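Local coordinates for protein MgGH51 (Meripilus giganteus, PDB 6ZPV) that probably hydrolyses terminal alpha-L-arabinofuranosyl residues from arabinose-containing polysaccharides, as a fungal glycoside hydrolase of family GH51, at residues F224-G229 and V348-F353; P255-D260 and N265-G270; A291-G296 and P360-D365. One frame throughout, in Å; residues are numbered along the deposited sequence.

Contact 1 (F224-G229 and V348-F353)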
loop_
_atom_site.group_PDB
_atom_site.type_symbol
_atom_site.label_atom_id
_atom_site.label_comp_id
_atom_site.label_asym_id
_atom_site.label_seq_id
_atom_site.Cartn_x
_atom_site.Cartn_y
_atom_site.Cartn_z
ATOM N N PHE A 224 9.551 5.951 -4.717
ATOM C CA PHE A 224 8.526 5.580 -5.695
ATOM C C PHE A 224 7.476 4.740 -5.004
ATOM O O PHE A 224 7.648 4.208 -3.909
ATOM C CB PHE A 224 9.107 4.796 -6.875
ATOM C CG PHE A 224 9.614 3.420 -6.546
ATOM C CD1 PHE A 224 8.743 2.330 -6.406
ATOM C CD2 PHE A 224 10.960 3.199 -6.295
ATOM C CE1 PHE A 224 9.168 1.092 -6.025
ATOM C CE2 PHE A 224 11.404 1.937 -5.937
ATOM C CZ PHE A 224 10.523 0.892 -5.794
ATOM N N PHE A 225 6.357 4.613 -5.695
ATOM C CA PHE A 225 5.189 3.837 -5.242
ATOM C C PHE A 225 4.654 3.055 -6.445
ATOM O O PHE A 225 4.112 3.655 -7.401
ATOM C CB PHE A 225 4.140 4.795 -4.661
ATOM C CG PHE A 225 3.011 4.181 -3.888
ATOM C CD1 PHE A 225 1.884 3.659 -4.513
ATOM C CD2 PHE A 225 2.996 4.181 -2.519
ATOM C CE1 PHE A 225 0.778 3.244 -3.785
ATOM C CE2 PHE A 225 1.903 3.780 -1.783
ATOM C CZ PHE A 225 0.769 3.310 -2.430
ATOM N N ARG A 226 4.820 1.745 -6.437
ATOM C CA ARG A 226 4.320 0.832 -7.500
ATOM C C ARG A 226 2.866 0.491 -7.179
ATOM O O ARG A 226 2.547 0.101 -6.025
ATOM C CB ARG A 226 5.178 -0.437 -7.553
ATOM C CG ARG A 226 4.791 -1.384 -8.649
ATOM C CD ARG A 226 5.291 -2.802 -8.400
ATOM N NE ARG A 226 4.881 -3.745 -9.441
ATOM C CZ ARG A 226 4.618 -5.037 -9.227
ATOM N NH1 ARG A 226 4.863 -5.585 -8.027
ATOM N NH2 ARG A 226 4.088 -5.757 -10.202
ATOM N N PHE A 227 1.945 0.632 -8.132
ATOM C CA PHE A 227 0.508 0.458 -7.854
ATOM C C PHE A 227 -0.208 0.330 -9.173
ATOM O O PHE A 227 0.339 0.761 -10.214
ATOM C CB PHE A 227 -0.024 1.657 -7.063
ATOM C CG PHE A 227 -0.352 2.871 -7.903
ATOM C CD1 PHE A 227 0.635 3.573 -8.534
ATOM C CD2 PHE A 227 -1.682 3.188 -8.148
ATOM C CE1 PHE A 227 0.318 4.597 -9.398
ATOM C CE2 PHE A 227 -1.990 4.215 -9.001
ATOM C CZ PHE A 227 -0.995 4.913 -9.653
ATOM N N PRO A 228 -1.469 -0.147 -9.238
ATOM C CA PRO A 228 -2.283 -0.668 -8.129
ATOM C C PRO A 228 -2.128 -2.166 -7.908
ATOM O O PRO A 228 -2.865 -2.754 -7.091
ATOM C CB PRO A 228 -3.697 -0.316 -8.557
ATOM C CG PRO A 228 -3.645 -0.505 -10.057
ATOM C CD PRO A 228 -2.294 0.063 -10.436
ATOM N N GLY A 229 -1.168 -2.801 -8.568
ATOM C CA GLY A 229 -0.833 -4.184 -8.296
ATOM C C GLY A 229 0.197 -4.661 -9.281
ATOM O O GLY A 229 0.560 -3.935 -10.213
ATOM N N VAL A 348 3.666 -3.015 -17.650
ATOM C CA VAL A 348 2.673 -3.572 -18.587
ATOM C C VAL A 348 2.220 -4.920 -18.014
ATOM O O VAL A 348 2.892 -5.965 -18.210
ATOM C CB VAL A 348 3.268 -3.650 -19.994
ATOM C CG1 VAL A 348 2.271 -4.269 -20.972
ATOM C CG2 VAL A 348 3.708 -2.268 -20.444
ATOM N N GLY A 349 1.090 -4.920 -17.308
ATOM C CA GLY A 349 0.577 -6.145 -16.700
ATOM C C GLY A 349 1.171 -6.404 -15.315
ATOM O O GLY A 349 1.782 -5.510 -14.709
ATOM N N ASN A 350 0.941 -7.623 -14.842
ATOM C CA ASN A 350 1.551 -8.103 -13.580
ATOM C C ASN A 350 1.868 -9.577 -13.787
ATOM O O ASN A 350 0.996 -10.386 -14.165
ATOM C CB ASN A 350 0.610 -7.971 -12.391
ATOM C CG ASN A 350 1.258 -8.460 -11.117
ATOM O OD1 ASN A 350 2.265 -7.875 -10.699
ATOM N ND2 ASN A 350 0.743 -9.542 -10.519
ATOM N N GLU A 351 3.142 -9.934 -13.514
ATOM C CA GLU A 351 3.522 -11.373 -13.477
ATOM C C GLU A 351 3.027 -12.083 -14.736
ATOM O O GLU A 351 2.501 -13.207 -14.671
ATOM C CB GLU A 351 3.085 -12.059 -12.195
ATOM C CG GLU A 351 3.782 -11.493 -10.956
ATOM C CD GLU A 351 3.774 -12.396 -9.749
ATOM O OE1 GLU A 351 2.840 -13.254 -9.637
ATOM O OE2 GLU A 351 4.699 -12.238 -8.898
ATOM N N ASP A 352 3.384 -11.529 -15.905
ATOM C CA ASP A 352 2.975 -12.163 -17.181
ATOM C C ASP A 352 3.855 -13.367 -17.517
ATOM O O ASP A 352 3.573 -14.043 -18.491
ATOM C CB ASP A 352 2.890 -11.148 -18.306
ATOM C CG ASP A 352 1.721 -10.207 -18.061
ATOM O OD1 ASP A 352 0.565 -10.589 -18.421
ATOM O OD2 ASP A 352 1.925 -9.124 -17.477
ATOM N N PHE A 353 4.876 -13.669 -16.665
ATOM C CA PHE A 353 5.529 -14.972 -16.783
ATOM C C PHE A 353 4.555 -16.114 -16.638
ATOM O O PHE A 353 4.831 -17.234 -17.097
ATOM C CB PHE A 353 6.720 -15.097 -15.825
ATOM C CG PHE A 353 6.422 -14.875 -14.383
ATOM C CD1 PHE A 353 5.858 -15.883 -13.616
ATOM C CD2 PHE A 353 6.699 -13.658 -13.777
ATOM C CE1 PHE A 353 5.595 -15.713 -12.263
ATOM C CE2 PHE A 353 6.455 -13.474 -12.411
ATOM C CZ PHE A 353 5.886 -14.494 -11.664
HETATM O O HOH W 1 2.523 -4.529 -12.192
#
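Gly229 and Asn350 mark the closest approach of the two backbones, with their CA atoms 7.0 Å apart. Segment 224-229 leaves strand 224-227 through a cis peptide before Pro228. Segment 348-353 starts on the last residue of strand 345-348, runs through a loop and enters a 3-10 segment at Asp352. The gap between them is bridged by one direct polar contact and one water. Arg226 NH2 gives Asn350 OD1 a hydrogen bond of 2.8 Å, but the bond is bent to 130° and weak. The oxygen arrives at the edge of the guanidinium, near its plane. The amide and guanidinium planes are 31° apart. The arginine reaches it because its chain is extended from CG to NE, with CG anti to the backbone N (chi1 -177°). The water accepts from Arg226 NH2 at 2.8 Å. It donates to Gly229 O at 2.9 Å and to Gly349 O at 2.8 Å, so it links both backbones through their carbonyls. The backbone of Gly229 also lies over a guanidinium face, toward its rim. The arginine is further fixed by two salt bridges, NE to Glu347 and NH1 to Glu429. Asn350 ND2 binds Glu234. These groups gather where strands 224-227, 345-348 and 424-432 of the parallel barrel present their C-terminal ends, where (beta/alpha)8 glycosidases carry their active site. Strand 284-289 lies between the first two, and Phe224 and Phe227 pack on it.

Contact 2 (P255-D260 and N265-G270)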
loop_
_atom_site.group_PDB
_atom_site.type_symbol
_atom_site.label_atom_id
_atom_site.label_comp_id
_atom_site.label_asym_id
_atom_site.label_seq_id
_atom_site.Cartn_x
_atom_site.Cartn_y
_atom_site.Cartn_z
ATOM N N PRO A 255 -18.426 1.998 -8.792
ATOM C CA PRO A 255 -19.167 0.784 -8.474
ATOM C C PRO A 255 -18.464 -0.169 -7.548
ATOM O O PRO A 255 -19.119 -1.071 -6.964
ATOM C CB PRO A 255 -19.415 0.154 -9.860
ATOM C CG PRO A 255 -18.222 0.654 -10.690
ATOM C CD PRO A 255 -18.080 2.069 -10.214
ATOM N N GLY A 256 -17.146 -0.043 -7.392
ATOM C CA GLY A 256 -16.371 -1.027 -6.675
ATOM C C GLY A 256 -16.142 -2.275 -7.484
ATOM O O GLY A 256 -16.756 -2.434 -8.558
ATOM N N ARG A 257 -15.324 -3.209 -6.968
ATOM C CA ARG A 257 -15.047 -4.450 -7.674
ATOM C C ARG A 257 -14.612 -5.466 -6.642
ATOM O O ARG A 257 -13.994 -5.132 -5.616
ATOM C CB ARG A 257 -13.970 -4.279 -8.766
ATOM C CG ARG A 257 -12.661 -3.639 -8.316
ATOM C CD ARG A 257 -11.638 -3.617 -9.432
ATOM N NE ARG A 257 -11.046 -4.926 -9.699
ATOM C CZ ARG A 257 -9.908 -5.362 -9.213
ATOM N NH1 ARG A 257 -9.198 -4.683 -8.317
ATOM N NH2 ARG A 257 -9.456 -6.539 -9.622
ATOM N N VAL A 258 -14.856 -6.724 -6.960
ATOM C CA VAL A 258 -14.268 -7.834 -6.217
ATOM C C VAL A 258 -12.806 -7.927 -6.591
ATOM O O VAL A 258 -12.495 -8.104 -7.760
ATOM C CB VAL A 258 -15.020 -9.137 -6.475
ATOM C CG1 VAL A 258 -14.338 -10.284 -5.732
ATOM C CG2 VAL A 258 -16.510 -9.005 -6.064
ATOM N N GLY A 259 -11.930 -7.780 -5.597
ATOM C CA GLY A 259 -10.499 -7.876 -5.827
ATOM C C GLY A 259 -10.015 -9.321 -5.769
ATOM O O GLY A 259 -10.809 -10.260 -5.812
ATOM N N ASP A 260 -8.711 -9.473 -5.663
ATOM C CA ASP A 260 -8.106 -10.792 -5.806
ATOM C C ASP A 260 -7.708 -11.418 -4.468
ATOM O O ASP A 260 -7.007 -12.411 -4.482
ATOM C CB ASP A 260 -7.058 -10.592 -6.930
ATOM C CG ASP A 260 -7.763 -10.128 -8.350
ATOM O OD1 ASP A 260 -8.708 -10.984 -8.855
ATOM O OD2 ASP A 260 -7.562 -8.868 -8.884
ATOM N N ASN A 265 -13.444 -4.333 -3.022
ATOM C CA ASN A 265 -12.814 -3.021 -2.994
ATOM C C ASN A 265 -13.863 -1.970 -3.328
ATOM O O ASN A 265 -14.565 -2.062 -4.312
ATOM C CB ASN A 265 -11.688 -2.944 -4.017
ATOM C CG ASN A 265 -10.450 -3.749 -3.780
ATOM O OD1 ASN A 265 -9.394 -3.391 -4.354
ATOM N ND2 ASN A 265 -10.494 -4.831 -3.009
ATOM N N THR A 266 -13.902 -0.911 -2.497
ATOM C CA THR A 266 -14.805 0.212 -2.763
ATOM C C THR A 266 -14.346 1.042 -3.971
ATOM O O THR A 266 -15.188 1.751 -4.551
ATOM C CB THR A 266 -14.909 1.139 -1.568
ATOM O OG1 THR A 266 -13.661 1.839 -1.337
ATOM C CG2 THR A 266 -15.400 0.466 -0.303
ATOM N N ASP A 267 -13.045 1.015 -4.258
ATOM C CA ASP A 267 -12.392 1.946 -5.198
ATOM C C ASP A 267 -12.475 3.385 -4.699
ATOM O O ASP A 267 -12.211 4.314 -5.494
ATOM C CB ASP A 267 -12.838 1.718 -6.636
ATOM C CG ASP A 267 -12.185 0.501 -7.298
ATOM O OD1 ASP A 267 -11.077 0.116 -6.827
ATOM O OD2 ASP A 267 -12.758 0.012 -8.291
ATOM N N GLY A 268 -12.754 3.593 -3.400
ATOM C CA GLY A 268 -12.583 4.904 -2.807
ATOM C C GLY A 268 -11.144 5.359 -2.817
ATOM O O GLY A 268 -10.893 6.562 -2.897
ATOM N N LEU A 269 -10.232 4.411 -2.681
ATOM C CA LEU A 269 -8.809 4.654 -2.905
ATOM C C LEU A 269 -8.605 4.508 -4.411
ATOM O O LEU A 269 -8.414 3.384 -4.902
ATOM C CB LEU A 269 -7.954 3.689 -2.121
ATOM C CG LEU A 269 -6.444 3.817 -2.333
ATOM C CD1 LEU A 269 -5.959 5.185 -1.993
ATOM C CD2 LEU A 269 -5.716 2.749 -1.521
ATOM N N GLY A 270 -8.752 5.605 -5.130
ATOM C CA GLY A 270 -8.715 5.604 -6.578
ATOM C C GLY A 270 -7.565 6.396 -7.152
ATOM O O GLY A 270 -6.681 6.884 -6.424
HETATM O O HOH W 2 -15.150 1.115 -8.944
HETATM O O HOH W 3 -9.748 -2.246 -6.944
#
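Arg257 and Asn265 form an antiparallel hydrogen-bonded pair, which closes a short beta hairpin. Arg257 N donates to Asn265 O at 3.0 Å, and Asn265 N donates to Arg257 O at 2.8 Å. Both side chains leave the same face and lie side by side. From CB, the arginine chain turns to set CG between the backbone N and the carbonyl carbon (chi1 53°). Arg257 CG then packs on Asp267 OD2 at 3.7 Å, and CD stays near the same oxygen. The chain bends at chi3, and the guanidinium stands clear of the Asp267 carboxylate, which it reaches through a water. Arg257 NH1 gives this water a hydrogen bond of 2.9 Å, and the water donates to Asn265 OD1 and Asp267 OD1. Asn232 accepts from Arg257 NH1 through its carbonyl and donates to Asn265 OD1 through ND2. Arg257 NH2 forms a salt bridge with Asp260 OD2 at 3.1 Å, with the oxygen in the guanidinium plane, and it also bonds Thr240 O. Gly259 CA lies over one face of the group, toward its rim. A second water joins Gly256 N to Asp267 OD2 beside the pair. Gly256 CA is 3.1 Å from Asn265 O, and a CB on this residue would clash with that oxygen. Beyond the pair, Thr266 OG1 accepts from Gly268 N in an ST turn and binds Asp30. Gly270 then takes the N-cap position of helix 271-281, which leads into barrel strand 284-289.

Contact 3 (A291-G296 and P360-D365)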
loop_
_atom_site.group_PDB
_atom_site.type_symbol
_atom_site.label_atom_id
_atom_site.label_comp_id
_atom_site.label_asym_id
_atom_site.label_seq_id
_atom_site.Cartn_x
_atom_site.Cartn_y
_atom_site.Cartn_z
ATOM N N ALA A 291 -3.156 -5.580 -18.983
ATOM C CA ALA A 291 -2.479 -5.931 -20.256
ATOM C C ALA A 291 -3.118 -7.119 -20.958
ATOM O O ALA A 291 -2.450 -7.750 -21.771
ATOM C CB ALA A 291 -1.003 -6.134 -20.024
ATOM N N GLY A 292 -4.384 -7.380 -20.736
ATOM C CA GLY A 292 -5.086 -8.434 -21.498
ATOM C C GLY A 292 -5.060 -9.810 -20.895
ATOM O O GLY A 292 -5.411 -10.779 -21.574
ATOM N N TYR A 293 -4.668 -9.951 -19.636
ATOM C CA TYR A 293 -4.651 -11.226 -18.886
ATOM C C TYR A 293 -5.295 -11.067 -17.536
ATOM O O TYR A 293 -5.079 -10.040 -16.861
ATOM C CB TYR A 293 -3.203 -11.764 -18.763
ATOM C CG TYR A 293 -3.119 -13.075 -18.047
ATOM C CD1 TYR A 293 -3.522 -14.242 -18.658
ATOM C CD2 TYR A 293 -2.626 -13.174 -16.764
ATOM C CE1 TYR A 293 -3.467 -15.450 -17.988
ATOM C CE2 TYR A 293 -2.534 -14.376 -16.101
ATOM C CZ TYR A 293 -2.980 -15.534 -16.693
ATOM O OH TYR A 293 -2.889 -16.753 -16.101
ATOM N N SER A 294 -6.039 -12.081 -17.120
ATOM C CA SER A 294 -6.588 -12.147 -15.763
ATOM C C SER A 294 -6.312 -13.502 -15.140
ATOM O O SER A 294 -5.894 -14.436 -15.834
ATOM C CB SER A 294 -8.092 -11.779 -15.784
ATOM O OG SER A 294 -8.826 -12.637 -16.618
ATOM N N LEU A 295 -6.515 -13.581 -13.812
ATOM C CA LEU A 295 -5.881 -14.658 -13.044
ATOM C C LEU A 295 -6.570 -16.017 -13.229
ATOM O O LEU A 295 -5.928 -17.016 -12.895
ATOM C CB LEU A 295 -5.822 -14.254 -11.565
ATOM C CG LEU A 295 -4.831 -13.132 -11.291
ATOM C CD1 LEU A 295 -5.128 -12.473 -9.954
ATOM C CD2 LEU A 295 -3.402 -13.661 -11.298
ATOM N N GLY A 296 -7.763 -16.051 -13.819
ATOM C CA GLY A 296 -8.352 -17.347 -14.213
ATOM C C GLY A 296 -7.733 -17.928 -15.459
ATOM O O GLY A 296 -8.150 -19.024 -15.865
ATOM N N PRO A 360 4.009 -12.023 -25.627
ATOM C CA PRO A 360 4.694 -11.351 -26.726
ATOM C C PRO A 360 3.793 -10.432 -27.566
ATOM O O PRO A 360 4.162 -9.297 -27.838
ATOM C CB PRO A 360 5.347 -12.471 -27.471
ATOM C CG PRO A 360 5.622 -13.526 -26.411
ATOM C CD PRO A 360 4.398 -13.450 -25.518
ATOM N N TYR A 361 2.602 -10.876 -27.940
ATOM C CA TYR A 361 1.721 -10.012 -28.734
ATOM C C TYR A 361 1.071 -8.947 -27.860
ATOM O O TYR A 361 0.777 -7.857 -28.334
ATOM C CB TYR A 361 0.712 -10.781 -29.616
ATOM C CG TYR A 361 -0.447 -11.474 -28.924
ATOM C CD1 TYR A 361 -1.481 -10.747 -28.360
ATOM C CD2 TYR A 361 -0.554 -12.848 -28.870
ATOM C CE1 TYR A 361 -2.570 -11.389 -27.756
ATOM C CE2 TYR A 361 -1.609 -13.498 -28.272
ATOM C CZ TYR A 361 -2.646 -12.765 -27.752
ATOM O OH TYR A 361 -3.696 -13.449 -27.143
ATOM N N ARG A 362 0.764 -9.280 -26.601
ATOM C CA ARG A 362 0.164 -8.286 -25.710
ATOM C C ARG A 362 1.165 -7.127 -25.434
ATOM O O ARG A 362 0.808 -5.940 -25.609
ATOM C CB ARG A 362 -0.366 -8.912 -24.425
ATOM C CG ARG A 362 -1.471 -9.921 -24.690
ATOM C CD ARG A 362 -2.082 -10.536 -23.431
ATOM N NE ARG A 362 -1.155 -11.357 -22.646
ATOM C CZ ARG A 362 -0.626 -11.105 -21.455
ATOM N NH1 ARG A 362 -0.796 -9.936 -20.845
ATOM N NH2 ARG A 362 0.065 -12.036 -20.843
ATOM N N TRP A 363 2.361 -7.487 -25.010
ATOM C CA TRP A 363 3.444 -6.494 -24.875
ATOM C C TRP A 363 3.638 -5.747 -26.187
ATOM O O TRP A 363 3.724 -4.501 -26.189
ATOM C CB TRP A 363 4.753 -7.224 -24.492
ATOM C CG TRP A 363 5.982 -6.361 -24.594
ATOM C CD1 TRP A 363 6.815 -6.237 -25.655
ATOM C CD2 TRP A 363 6.479 -5.452 -23.593
ATOM N NE1 TRP A 363 7.774 -5.312 -25.417
ATOM C CE2 TRP A 363 7.596 -4.820 -24.152
ATOM C CE3 TRP A 363 6.078 -5.079 -22.299
ATOM C CZ2 TRP A 363 8.341 -3.868 -23.469
ATOM C CZ3 TRP A 363 6.809 -4.135 -21.630
ATOM C CH2 TRP A 363 7.935 -3.535 -22.205
ATOM N N HIS A 364 3.794 -6.437 -27.305
ATOM C CA HIS A 364 4.064 -5.716 -28.554
ATOM C C HIS A 364 2.964 -4.699 -28.832
ATOM O O HIS A 364 3.267 -3.525 -29.147
ATOM C CB HIS A 364 4.171 -6.695 -29.714
ATOM C CG HIS A 364 4.356 -5.985 -31.026
ATOM N ND1 HIS A 364 3.289 -5.467 -31.753
ATOM C CD2 HIS A 364 5.468 -5.600 -31.658
ATOM C CE1 HIS A 364 3.766 -4.849 -32.839
ATOM N NE2 HIS A 364 5.038 -4.912 -32.794
ATOM N N ASP A 365 1.724 -5.125 -28.742
ATOM C CA ASP A 365 0.647 -4.221 -29.191
ATOM C C ASP A 365 0.424 -3.077 -28.166
ATOM O O ASP A 365 0.244 -1.942 -28.573
ATOM C CB ASP A 365 -0.642 -5.002 -29.460
ATOM C CG ASP A 365 -0.540 -5.972 -30.637
ATOM O OD1 ASP A 365 0.515 -6.012 -31.311
ATOM O OD2 ASP A 365 -1.554 -6.626 -30.917
#
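Arg362 NH1 is gripped by Ala291 O and by Asp352. The hydrogen bond from Arg362 NH1 to Ala291 O is 2.9 Å long and nearly straight at 169°. The oxygen lies in the guanidinium plane, while the donor sits well above the carbonyl plane. Asp352 OD1 adds a salt bridge. The arginine rises from helix 359-373 with CG anti to the carbonyl carbon, and its chain bends at chi3 (-65°). This bend wraps the chain around the carbonyl, with Arg362 CD 3.3 Å from Ala291 O. Tyr293 CB covers one guanidinium face, offset toward the rim, and approaches Arg362 NH1 at 3.7 Å. The phenol end of Tyr293 leads away from the arginine; a glycerol, probably from the crystallisation liquor, is bound beside this side chain. Gly292 passes close to the chain as well; a CB there would be tight against Arg362 CD. Ala291 CB lies 3.9 Å from Arg362 NH1. The other two nitrogens are held nearby, NE by Ser358 OG and NH2 by Ala355 O. Without the guanidinium, as with an alanine here, Asp352 would probably lose its charged mate and Ala291 O this donor, and a gap would be likely to open beside Tyr293 CB. With all three nitrogens engaged, the guanidinium is fixed in its rotation. A single buried cation thus binds the loop after strand 284-289 to helix 359-373 and to the loop just before it. The carboxylate of Asp352 is likely to balance its charge.

Overall arrangement
From the N terminus, barrel strand 224-227 opens contact 1, whose partner comes more than a hundred residues later. Contact 2 is nested inside that loop and closes a small hairpin ahead of helix 271-281. Contact 3 follows contact 2 in series. It opens after strand 284-289 and closes on helix 359-373, beyond 348-353, so it crosses contact 1. Contacts 1 and 3 have centres about 13 Å apart. They touch where Val348 packs on Ala291 and Trp363, and a charge pair also joins 348-353 to helix 359-373. Contact 2 touches contact 3 where Asp260 packs on Leu295. Together they join the loops after three successive strands of the barrel to one outer helix.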